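Local coordinates for putative vitamin-B12 independent methionine synthase family protein (Listeria monocytogenes, PDB 1YPX) that probably transfers a methyl group from a methyltetrahydrofolate polyglutamate to homocysteine to form methionine, using zinc, on a TIM-barrel-like fold, at residues K54-D63 against L123-K134; A9-K19 against E347-V358. One frame throughout, in Å; residues are numbered along the deposited sequence.

Starting at the N terminus, the loop 9-19 comes first, and contact 2 sets it against helix 347-364, the last helix of the chain, so that this contact closes a loop of more than 300 residues. Contact 1, in which residues 54-63 meet residues 123-134, closes a much shorter loop nested wholly inside that one. It pairs strand 60-61 with strand 132-138 of the parallel sheet and packs strand 60-61 on the end of helix 116-127, which Lys54 of helix 35-56 also reaches. The centres of the contacts lie about 13 Å apart, and they touch: contact 1 and the loop 9-19 are joined by two probable hydrogen bonds.

Contact 1. Residues K54-D63 against L123-K134; sequences KEVGLKSITD and LKEAVGDNHVAK
Three backbone hydrogen bonds join Lys59, Ile61 and the 132-134 strand segment in parallel register. Val132 N donates to Lys59 O at 3.1 Å, Ile61 N to Val132 O at 2.9 Å, and Lys134 N to Ile61 O at 2.8 Å, the last almost straight at 178°. Ile61 thus uses both its N-H and its carbonyl on the same neighbouring strand, as a parallel ladder requires. Beside this ladder Lys54 reaches the end of helix 116-127, where NZ makes weak hydrogen bonds to Ala126 O and Val127 O at 3.3 and 3.4 Å. Bends at chi2 and chi3 (147° and 74°) lead its chain across the imidazole of His131: CG lies over one ring face in a CH-pi contact, 3.8 Å from the ring centroid, and CE covers the same ring near its rim. Leu58 O comes to the ring edge, in its plane.

Next to the ring, at the root of the side chain, Ile61 CD1 meets His131 CB at 3.8 Å, while its CG2 branch packs on CG2 of Val127, also at 3.8 Å; these two side chains run past each other in opposite directions. Leu123 extends the apolar patch with CD1 against Asp63 CB. Farther along the strands Thr62 and Lys134 lie side by side, Thr62 CG2 touching Lys134 CB, and their polar ends turn elsewhere, OG1 to Gly13 O and NZ to His11 O, Gln185 and Tyr183.

The chemistry implies two levels of grip: strong backbone bonds fix the register of the first two strands of the barrel-like sheet, while the lysine, holding only weakly to the last carbonyls of the helix, adds a charge that would probably disfavour protonation of the nearby imidazole.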
loop_
_atom_site.group_PDB
_atom_site.type_symbol
_atom_site.label_atom_id
_atom_site.label_comp_id
_atom_site.label_asym_id
_atom_site.label_seq_id
_atom_site.Cartn_x
_atom_site.Cartn_y
_atom_site.Cartn_z
ATOM N N LYS A 54 -13.566 1.527 -12.269
ATOM C CA LYS A 54 -14.790 0.742 -12.285
ATOM C C LYS A 54 -15.096 0.243 -13.700
ATOM O O LYS A 54 -15.525 -0.902 -13.874
ATOM C CB LYS A 54 -15.920 1.577 -11.681
ATOM C CG LYS A 54 -15.668 1.807 -10.191
ATOM C CD LYS A 54 -16.175 3.143 -9.688
ATOM C CE LYS A 54 -17.668 3.173 -9.574
ATOM N NZ LYS A 54 -18.098 4.471 -9.008
ATOM N N GLU A 55 -14.832 1.077 -14.703
ATOM C CA GLU A 55 -15.057 0.685 -16.090
ATOM C C GLU A 55 -14.068 -0.395 -16.563
ATOM O O GLU A 55 -14.282 -1.017 -17.616
ATOM C CB GLU A 55 -14.966 1.892 -17.038
ATOM C CG GLU A 55 -16.107 2.899 -16.927
ATOM C CD GLU A 55 -15.834 4.185 -17.703
ATOM O OE1 GLU A 55 -16.452 5.224 -17.370
ATOM O OE2 GLU A 55 -15.007 4.156 -18.647
ATOM N N VAL A 56 -12.979 -0.615 -15.820
ATOM C CA VAL A 56 -12.032 -1.652 -16.218
ATOM C C VAL A 56 -12.432 -2.961 -15.558
ATOM O O VAL A 56 -12.068 -4.027 -16.035
ATOM C CB VAL A 56 -10.541 -1.310 -15.859
ATOM C CG1 VAL A 56 -10.074 -0.115 -16.673
ATOM C CG2 VAL A 56 -10.376 -1.059 -14.360
ATOM N N GLY A 57 -13.190 -2.883 -14.464
ATOM C CA GLY A 57 -13.648 -4.091 -13.803
ATOM C C GLY A 57 -13.188 -4.204 -12.376
ATOM O O GLY A 57 -13.660 -5.061 -11.621
ATOM N N LEU A 58 -12.256 -3.339 -12.003
ATOM C CA LEU A 58 -11.708 -3.332 -10.655
ATOM C C LEU A 58 -12.803 -3.238 -9.595
ATOM O O LEU A 58 -13.839 -2.609 -9.804
ATOM C CB LEU A 58 -10.722 -2.172 -10.526
ATOM C CG LEU A 58 -9.248 -2.455 -10.861
ATOM C CD1 LEU A 58 -9.076 -3.609 -11.855
ATOM C CD2 LEU A 58 -8.641 -1.173 -11.401
ATOM N N LYS A 59 -12.587 -3.906 -8.470
ATOM C CA LYS A 59 -13.565 -3.868 -7.394
ATOM C C LYS A 59 -13.058 -2.884 -6.339
ATOM O O LYS A 59 -13.835 -2.122 -5.752
ATOM C CB LYS A 59 -13.765 -5.262 -6.782
ATOM C CG LYS A 59 -14.941 -5.336 -5.810
ATOM C CD LYS A 59 -15.198 -6.753 -5.319
ATOM C CE LYS A 59 -16.553 -6.868 -4.597
ATOM N NZ LYS A 59 -17.727 -6.778 -5.531
ATOM N N SER A 60 -11.747 -2.892 -6.115
ATOM C CA SER A 60 -11.154 -1.975 -5.158
ATOM C C SER A 60 -10.800 -0.713 -5.937
ATOM O O SER A 60 -10.232 -0.792 -7.031
ATOM C CB SER A 60 -9.897 -2.580 -4.523
ATOM O OG SER A 60 -8.810 -2.545 -5.427
ATOM N N ILE A 61 -11.156 0.444 -5.378
ATOM C CA ILE A 61 -10.905 1.739 -6.011
ATOM C C ILE A 61 -10.109 2.676 -5.082
ATOM O O ILE A 61 -10.371 2.745 -3.876
ATOM C CB ILE A 61 -12.275 2.420 -6.448
ATOM C CG1 ILE A 61 -12.850 1.763 -7.719
ATOM C CG2 ILE A 61 -12.062 3.870 -6.794
ATOM C CD1 ILE A 61 -13.388 0.326 -7.573
ATOM N N THR A 62 -9.129 3.381 -5.648
ATOM C CA THR A 62 -8.288 4.315 -4.881
ATOM C C THR A 62 -8.417 5.738 -5.410
ATOM O O THR A 62 -9.219 6.010 -6.294
ATOM C CB THR A 62 -6.779 3.934 -4.956
ATOM O OG1 THR A 62 -6.318 4.053 -6.309
ATOM C CG2 THR A 62 -6.551 2.507 -4.466
ATOM N N ASP A 63 -7.630 6.653 -4.867
ATOM C CA ASP A 63 -7.691 8.005 -5.368
ATOM C C ASP A 63 -6.403 8.252 -6.156
ATOM O O ASP A 63 -6.025 9.390 -6.436
ATOM C CB ASP A 63 -7.910 9.021 -4.221
ATOM C CG ASP A 63 -6.671 9.259 -3.368
ATOM O OD1 ASP A 63 -5.614 8.627 -3.602
ATOM O OD2 ASP A 63 -6.769 10.101 -2.446
ATOM N N LEU A 123 -13.143 10.064 -1.226
ATOM C CA LEU A 123 -12.998 8.895 -2.072
ATOM C C LEU A 123 -14.184 7.987 -1.861
ATOM O O LEU A 123 -14.853 7.608 -2.811
ATOM C CB LEU A 123 -11.730 8.117 -1.721
ATOM C CG LEU A 123 -11.692 6.755 -2.434
ATOM C CD1 LEU A 123 -11.050 6.939 -3.780
ATOM C CD2 LEU A 123 -10.956 5.697 -1.620
ATOM N N LYS A 124 -14.428 7.632 -0.604
ATOM C CA LYS A 124 -15.528 6.753 -0.254
ATOM C C LYS A 124 -16.810 7.227 -0.919
ATOM O O LYS A 124 -17.597 6.423 -1.417
ATOM C CB LYS A 124 -15.712 6.728 1.256
ATOM C CG LYS A 124 -16.930 5.967 1.710
ATOM C CD LYS A 124 -16.543 4.684 2.352
ATOM C CE LYS A 124 -17.763 3.962 2.858
ATOM N NZ LYS A 124 -17.401 2.561 3.258
ATOM N N GLU A 125 -17.011 8.536 -0.924
ATOM C CA GLU A 125 -18.188 9.131 -1.532
ATOM C C GLU A 125 -18.321 8.717 -2.993
ATOM O O GLU A 125 -19.370 8.228 -3.411
ATOM C CB GLU A 125 -18.106 10.657 -1.455
ATOM C CG GLU A 125 -19.117 11.366 -2.351
ATOM C CD GLU A 125 -18.546 12.605 -3.041
ATOM O OE1 GLU A 125 -17.442 12.505 -3.642
ATOM O OE2 GLU A 125 -19.214 13.675 -2.996
ATOM N N ALA A 126 -17.253 8.912 -3.760
ATOM C CA ALA A 126 -17.246 8.591 -5.184
ATOM C C ALA A 126 -17.277 7.110 -5.548
ATOM O O ALA A 126 -17.699 6.752 -6.643
ATOM C CB ALA A 126 -16.048 9.230 -5.832
ATOM N N VAL A 127 -16.832 6.250 -4.636
ATOM C CA VAL A 127 -16.790 4.822 -4.900
ATOM C C VAL A 127 -18.157 4.171 -4.914
ATOM O O VAL A 127 -18.472 3.390 -5.812
ATOM C CB VAL A 127 -15.920 4.102 -3.871
ATOM C CG1 VAL A 127 -15.959 2.598 -4.126
ATOM C CG2 VAL A 127 -14.488 4.624 -3.959
ATOM N N GLY A 128 -18.968 4.498 -3.915
ATOM C CA GLY A 128 -20.296 3.927 -3.836
ATOM C C GLY A 128 -20.367 2.696 -2.955
ATOM O O GLY A 128 -19.427 2.376 -2.238
ATOM N N ASP A 129 -21.487 1.990 -3.017
ATOM C CA ASP A 129 -21.672 0.807 -2.199
ATOM C C ASP A 129 -21.469 -0.462 -2.985
ATOM O O ASP A 129 -21.504 -1.550 -2.416
ATOM C CB ASP A 129 -23.073 0.807 -1.591
ATOM C CG ASP A 129 -24.178 0.951 -2.647
ATOM O OD1 ASP A 129 -25.369 0.971 -2.242
ATOM O OD2 ASP A 129 -23.854 1.042 -3.866
ATOM N N ASN A 130 -21.277 -0.334 -4.294
ATOM C CA ASN A 130 -21.064 -1.511 -5.138
ATOM C C ASN A 130 -19.576 -1.816 -5.329
ATOM O O ASN A 130 -19.203 -2.715 -6.083
ATOM C CB ASN A 130 -21.745 -1.316 -6.501
ATOM C CG ASN A 130 -23.180 -1.836 -6.524
ATOM O OD1 ASN A 130 -23.422 -3.043 -6.353
ATOM N ND2 ASN A 130 -24.143 -0.929 -6.735
ATOM N N HIS A 131 -18.730 -1.064 -4.633
ATOM C CA HIS A 131 -17.289 -1.244 -4.725
ATOM C C HIS A 131 -16.677 -0.933 -3.371
ATOM O O HIS A 131 -17.363 -0.422 -2.485
ATOM C CB HIS A 131 -16.701 -0.296 -5.769
ATOM C CG HIS A 131 -17.395 -0.346 -7.092
ATOM N ND1 HIS A 131 -18.661 0.163 -7.290
ATOM C CD2 HIS A 131 -17.003 -0.857 -8.282
ATOM C CE1 HIS A 131 -19.018 -0.032 -8.547
ATOM N NE2 HIS A 131 -18.029 -0.650 -9.170
ATOM N N VAL A 132 -15.391 -1.230 -3.208
ATOM C CA VAL A 132 -14.726 -0.954 -1.939
ATOM C C VAL A 132 -13.615 0.086 -2.085
ATOM O O VAL A 132 -12.771 -0.005 -2.971
ATOM C CB VAL A 132 -14.127 -2.239 -1.307
ATOM C CG1 VAL A 132 -13.410 -1.886 -0.014
ATOM C CG2 VAL A 132 -15.218 -3.254 -1.030
ATOM N N ALA A 133 -13.620 1.078 -1.205
ATOM C CA ALA A 133 -12.606 2.121 -1.248
ATOM C C ALA A 133 -11.327 1.619 -0.589
ATOM O O ALA A 133 -11.359 1.159 0.546
ATOM C CB ALA A 133 -13.104 3.381 -0.532
ATOM N N LYS A 134 -10.210 1.701 -1.301
ATOM C CA LYS A 134 -8.934 1.260 -0.756
ATOM C C LYS A 134 -8.087 2.487 -0.398
ATOM O O LYS A 134 -7.956 3.415 -1.198
ATOM C CB LYS A 134 -8.209 0.382 -1.781
ATOM C CG LYS A 134 -6.863 -0.167 -1.322
ATOM C CD LYS A 134 -6.283 -1.140 -2.348
ATOM C CE LYS A 134 -4.909 -1.648 -1.934
ATOM N NZ LYS A 134 -4.381 -2.679 -2.878
#

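Contact 2. Residues A9-K19 against E347-V358; sequences ADHVGSILRTK and EEEQWDKLRYVV
The N-terminal loop that runs into helix 19-30 lies along one side of the final helix, 347-364, of this TIM-barrel-like domain. Contact is made at successive turns of the helix, with the loop running against its direction: Ala9 meets Val357 and Val358, His11 meets Leu354, and Leu16 meets Gln350 and Glu347. At the first of these, Ala9 CB rests 3.7 Å from Val357 CG1, a methyl branch turned opposite the backbone N (chi1 171°), and 4.3 Å from Val358 CG2. One turn back, Leu354 CD2 approaches His11 CB at 4.3 Å, so the histidine touches the helix through its methylene; its NE2 is occupied by Ser60 O.

Gln350 extends from the helix with chi1 and chi2 both near 180°, which carries its terminal amide up to the loop at Ile15 and Leu16. The chain crosses that of Ile15 at a slant and runs counter to that of Leu16. Beyond it, Leu16 CD2 reaches the start of the helical segment, 3.9 Å from Glu347 N. The carboxylate of Glu347 lies across Thr18, its OE1 beside the CG2 methyl, the two side chains at about a right angle. A water links Glu347 OE2 to Lys19 N, accepting from the amide and donating to the carboxylate, each at 2.8 Å. This places a bridged acidic group beside the first turn of helix 19-30, where its charge would probably suit the helix dipole. Thr18 is the N-cap residue of that helix, and its OG1 bonds to Glu45.

Around the contact, helix 347-364 also packs on helix 35-56, through Trp351 on Tyr48, Lys52 and Val56, and on strand 293-299, through Val357 on Ile299; the loop itself is backbone-bonded through Asp10 to Leu330 of strand 328-332.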
loop_
_atom_site.group_PDB
_atom_site.type_symbol
_atom_site.label_atom_id
_atom_site.label_comp_id
_atom_site.label_asym_id
_atom_site.label_seq_id
_atom_site.Cartn_x
_atom_site.Cartn_y
_atom_site.Cartn_z
ATOM N N ALA A 9 -8.519 -9.853 -8.703
ATOM C CA ALA A 9 -7.991 -8.810 -9.580
ATOM C C ALA A 9 -7.977 -7.566 -8.706
ATOM O O ALA A 9 -9.011 -6.932 -8.484
ATOM C CB ALA A 9 -8.886 -8.597 -10.784
ATOM N N ASP A 10 -6.802 -7.238 -8.188
ATOM C CA ASP A 10 -6.649 -6.097 -7.303
ATOM C C ASP A 10 -5.458 -5.285 -7.814
ATOM O O ASP A 10 -4.836 -5.659 -8.808
ATOM C CB ASP A 10 -6.387 -6.614 -5.890
ATOM C CG ASP A 10 -6.957 -5.713 -4.817
ATOM O OD1 ASP A 10 -6.827 -4.473 -4.954
ATOM O OD2 ASP A 10 -7.520 -6.249 -3.834
ATOM N N HIS A 11 -5.146 -4.172 -7.152
ATOM C CA HIS A 11 -4.013 -3.349 -7.564
ATOM C C HIS A 11 -3.428 -2.582 -6.390
ATOM O O HIS A 11 -4.139 -2.259 -5.440
ATOM C CB HIS A 11 -4.423 -2.396 -8.695
ATOM C CG HIS A 11 -5.453 -1.381 -8.309
ATOM N ND1 HIS A 11 -5.153 -0.045 -8.139
ATOM C CD2 HIS A 11 -6.788 -1.493 -8.116
ATOM C CE1 HIS A 11 -6.260 0.620 -7.862
ATOM N NE2 HIS A 11 -7.268 -0.237 -7.841
ATOM N N VAL A 12 -2.125 -2.303 -6.454
ATOM C CA VAL A 12 -1.423 -1.603 -5.378
ATOM C C VAL A 12 -2.120 -0.317 -4.944
ATOM O O VAL A 12 -2.299 -0.086 -3.745
ATOM C CB VAL A 12 0.047 -1.305 -5.781
ATOM C CG1 VAL A 12 0.729 -0.418 -4.730
ATOM C CG2 VAL A 12 0.806 -2.613 -5.912
ATOM N N GLY A 13 -2.507 0.516 -5.910
ATOM C CA GLY A 13 -3.184 1.752 -5.567
ATOM C C GLY A 13 -2.852 3.024 -6.331
ATOM O O GLY A 13 -3.768 3.713 -6.786
ATOM N N SER A 14 -1.581 3.373 -6.484
ATOM C CA SER A 14 -1.283 4.617 -7.199
ATOM C C SER A 14 -1.635 4.534 -8.678
ATOM O O SER A 14 -1.421 3.511 -9.315
ATOM C CB SER A 14 0.196 4.989 -7.072
ATOM O OG SER A 14 0.982 4.201 -7.946
ATOM N N ILE A 15 -2.171 5.626 -9.209
ATOM C CA ILE A 15 -2.548 5.718 -10.614
ATOM C C ILE A 15 -1.798 6.901 -11.244
ATOM O O ILE A 15 -1.449 7.869 -10.560
ATOM C CB ILE A 15 -4.094 5.933 -10.767
ATOM C CG1 ILE A 15 -4.855 4.626 -10.488
ATOM C CG2 ILE A 15 -4.424 6.480 -12.143
ATOM C CD1 ILE A 15 -4.461 3.462 -11.405
ATOM N N LEU A 16 -1.548 6.812 -12.549
ATOM C CA LEU A 16 -0.849 7.857 -13.308
ATOM C C LEU A 16 -1.521 9.219 -13.218
ATOM O O LEU A 16 -2.720 9.340 -13.463
ATOM C CB LEU A 16 -0.788 7.460 -14.778
ATOM C CG LEU A 16 0.477 6.835 -15.348
ATOM C CD1 LEU A 16 1.025 5.727 -14.448
ATOM C CD2 LEU A 16 0.128 6.295 -16.714
ATOM N N ARG A 17 -0.748 10.252 -12.915
ATOM C CA ARG A 17 -1.304 11.602 -12.814
ATOM C C ARG A 17 -1.752 12.127 -14.184
ATOM O O ARG A 17 -0.982 12.106 -15.141
ATOM C CB ARG A 17 -0.273 12.578 -12.214
ATOM C CG ARG A 17 0.372 12.128 -10.890
ATOM C CD ARG A 17 1.408 11.012 -11.114
ATOM N NE ARG A 17 1.568 10.722 -12.546
ATOM C CZ ARG A 17 2.332 9.762 -13.052
ATOM N NH1 ARG A 17 3.037 8.976 -12.249
ATOM N NH2 ARG A 17 2.369 9.578 -14.366
ATOM N N THR A 18 -2.993 12.596 -14.279
ATOM C CA THR A 18 -3.491 13.133 -15.543
ATOM C C THR A 18 -2.931 14.526 -15.768
ATOM O O THR A 18 -2.219 15.068 -14.917
ATOM C CB THR A 18 -5.020 13.242 -15.558
ATOM O OG1 THR A 18 -5.453 14.028 -14.443
ATOM C CG2 THR A 18 -5.647 11.866 -15.483
ATOM N N LYS A 19 -3.251 15.109 -16.919
ATOM C CA LYS A 19 -2.775 16.448 -17.225
ATOM C C LYS A 19 -3.520 17.472 -16.367
ATOM O O LYS A 19 -2.980 18.528 -16.037
ATOM C CB LYS A 19 -2.941 16.751 -18.727
ATOM C CG LYS A 19 -2.583 18.189 -19.121
ATOM C CD LYS A 19 -2.209 18.331 -20.602
ATOM C CE LYS A 19 -0.705 18.142 -20.843
ATOM N NZ LYS A 19 0.142 19.231 -20.256
ATOM N N GLU A 347 -1.486 6.724 -20.234
ATOM C CA GLU A 347 -2.723 6.421 -19.538
ATOM C C GLU A 347 -3.475 5.250 -20.165
ATOM O O GLU A 347 -3.893 4.330 -19.462
ATOM C CB GLU A 347 -3.611 7.668 -19.481
ATOM C CG GLU A 347 -3.035 8.765 -18.586
ATOM C CD GLU A 347 -3.981 9.942 -18.378
ATOM O OE1 GLU A 347 -5.093 9.731 -17.837
ATOM O OE2 GLU A 347 -3.606 11.077 -18.754
ATOM N N GLU A 348 -3.631 5.279 -21.484
ATOM C CA GLU A 348 -4.325 4.218 -22.210
ATOM C C GLU A 348 -3.743 2.854 -21.839
ATOM O O GLU A 348 -4.465 1.931 -21.454
ATOM C CB GLU A 348 -4.178 4.447 -23.717
ATOM C CG GLU A 348 -4.970 3.486 -24.606
ATOM C CD GLU A 348 -4.489 3.503 -26.056
ATOM O OE1 GLU A 348 -3.539 2.747 -26.384
ATOM O OE2 GLU A 348 -5.051 4.285 -26.859
ATOM N N GLU A 349 -2.426 2.742 -21.952
ATOM C CA GLU A 349 -1.735 1.499 -21.637
ATOM C C GLU A 349 -2.084 1.015 -20.229
ATOM O O GLU A 349 -2.319 -0.175 -20.012
ATOM C CB GLU A 349 -0.223 1.711 -21.773
ATOM C CG GLU A 349 0.430 0.837 -22.831
ATOM C CD GLU A 349 0.652 -0.587 -22.349
ATOM O OE1 GLU A 349 1.821 -0.933 -22.057
ATOM O OE2 GLU A 349 -0.341 -1.353 -22.250
ATOM N N GLN A 350 -2.124 1.960 -19.290
ATOM C CA GLN A 350 -2.429 1.710 -17.877
ATOM C C GLN A 350 -3.713 0.905 -17.656
ATOM O O GLN A 350 -3.682 -0.226 -17.151
ATOM C CB GLN A 350 -2.537 3.050 -17.121
ATOM C CG GLN A 350 -2.820 2.944 -15.606
ATOM C CD GLN A 350 -3.047 4.303 -14.936
ATOM O OE1 GLN A 350 -3.967 5.033 -15.285
ATOM N NE2 GLN A 350 -2.208 4.634 -13.969
ATOM N N TRP A 351 -4.841 1.500 -18.030
ATOM C CA TRP A 351 -6.125 0.841 -17.855
ATOM C C TRP A 351 -6.218 -0.447 -18.656
ATOM O O TRP A 351 -6.937 -1.371 -18.277
ATOM C CB TRP A 351 -7.267 1.803 -18.215
ATOM C CG TRP A 351 -7.366 2.984 -17.246
ATOM C CD1 TRP A 351 -7.582 2.931 -15.883
ATOM C CD2 TRP A 351 -7.216 4.375 -17.568
ATOM N NE1 TRP A 351 -7.573 4.201 -15.354
ATOM C CE2 TRP A 351 -7.350 5.102 -16.361
ATOM C CE3 TRP A 351 -6.980 5.075 -18.759
ATOM C CZ2 TRP A 351 -7.256 6.499 -16.315
ATOM C CZ3 TRP A 351 -6.885 6.470 -18.711
ATOM C CH2 TRP A 351 -7.023 7.163 -17.496
ATOM N N ASP A 352 -5.480 -0.528 -19.756
ATOM C CA ASP A 352 -5.511 -1.743 -20.557
ATOM C C ASP A 352 -4.885 -2.887 -19.769
ATOM O O ASP A 352 -5.407 -4.010 -19.747
ATOM C CB ASP A 352 -4.785 -1.531 -21.886
ATOM C CG ASP A 352 -5.657 -0.831 -22.910
ATOM O OD1 ASP A 352 -5.190 -0.625 -24.057
ATOM O OD2 ASP A 352 -6.817 -0.495 -22.557
ATOM N N LYS A 353 -3.768 -2.605 -19.111
ATOM C CA LYS A 353 -3.130 -3.628 -18.309
ATOM C C LYS A 353 -4.026 -3.997 -17.123
ATOM O O LYS A 353 -3.917 -5.095 -16.580
ATOM C CB LYS A 353 -1.766 -3.141 -17.826
ATOM C CG LYS A 353 -0.740 -3.029 -18.935
ATOM C CD LYS A 353 0.580 -2.510 -18.402
ATOM C CE LYS A 353 1.749 -3.014 -19.237
ATOM N NZ LYS A 353 1.847 -4.510 -19.184
ATOM N N LEU A 354 -4.916 -3.085 -16.723
ATOM C CA LEU A 354 -5.827 -3.366 -15.609
ATOM C C LEU A 354 -6.937 -4.320 -16.025
ATOM O O LEU A 354 -7.272 -5.250 -15.296
ATOM C CB LEU A 354 -6.442 -2.077 -15.057
ATOM C CG LEU A 354 -5.556 -1.234 -14.132
ATOM C CD1 LEU A 354 -6.334 -0.021 -13.644
ATOM C CD2 LEU A 354 -5.091 -2.078 -12.959
ATOM N N ARG A 355 -7.498 -4.083 -17.207
ATOM C CA ARG A 355 -8.553 -4.928 -17.735
ATOM C C ARG A 355 -7.895 -6.289 -17.961
ATOM O O ARG A 355 -8.544 -7.336 -17.907
ATOM C CB ARG A 355 -9.066 -4.356 -19.059
ATOM C CG ARG A 355 -8.987 -2.832 -19.149
ATOM C CD ARG A 355 -9.667 -2.287 -20.406
ATOM N NE ARG A 355 -11.102 -2.101 -20.216
ATOM C CZ ARG A 355 -11.698 -0.913 -20.143
ATOM N NH1 ARG A 355 -13.019 -0.829 -19.966
ATOM N NH2 ARG A 355 -10.966 0.191 -20.261
ATOM N N TYR A 356 -6.590 -6.266 -18.209
ATOM C CA TYR A 356 -5.833 -7.496 -18.424
ATOM C C TYR A 356 -5.805 -8.288 -17.105
ATOM O O TYR A 356 -5.944 -9.516 -17.096
ATOM C CB TYR A 356 -4.415 -7.149 -18.884
ATOM C CG TYR A 356 -3.584 -8.328 -19.347
ATOM C CD1 TYR A 356 -2.252 -8.443 -18.960
ATOM C CD2 TYR A 356 -4.106 -9.293 -20.213
ATOM C CE1 TYR A 356 -1.452 -9.476 -19.417
ATOM C CE2 TYR A 356 -3.307 -10.338 -20.680
ATOM C CZ TYR A 356 -1.978 -10.418 -20.277
ATOM O OH TYR A 356 -1.159 -11.420 -20.749
ATOM N N VAL A 357 -5.621 -7.573 -15.997
ATOM C CA VAL A 357 -5.622 -8.188 -14.674
ATOM C C VAL A 357 -7.025 -8.750 -14.400
ATOM O O VAL A 357 -7.174 -9.861 -13.898
ATOM C CB VAL A 357 -5.282 -7.154 -13.576
ATOM C CG1 VAL A 357 -5.520 -7.764 -12.203
ATOM C CG2 VAL A 357 -3.826 -6.684 -13.715
ATOM N N VAL A 358 -8.052 -7.975 -14.744
ATOM C CA VAL A 358 -9.436 -8.397 -14.537
ATOM C C VAL A 358 -9.813 -9.633 -15.356
ATOM O O VAL A 358 -10.554 -10.497 -14.884
ATOM C CB VAL A 358 -10.457 -7.274 -14.905
ATOM C CG1 VAL A 358 -11.876 -7.812 -14.790
ATOM C CG2 VAL A 358 -10.277 -6.058 -13.991
HETATM O O HOH W 1 -4.720 13.639 -18.727
#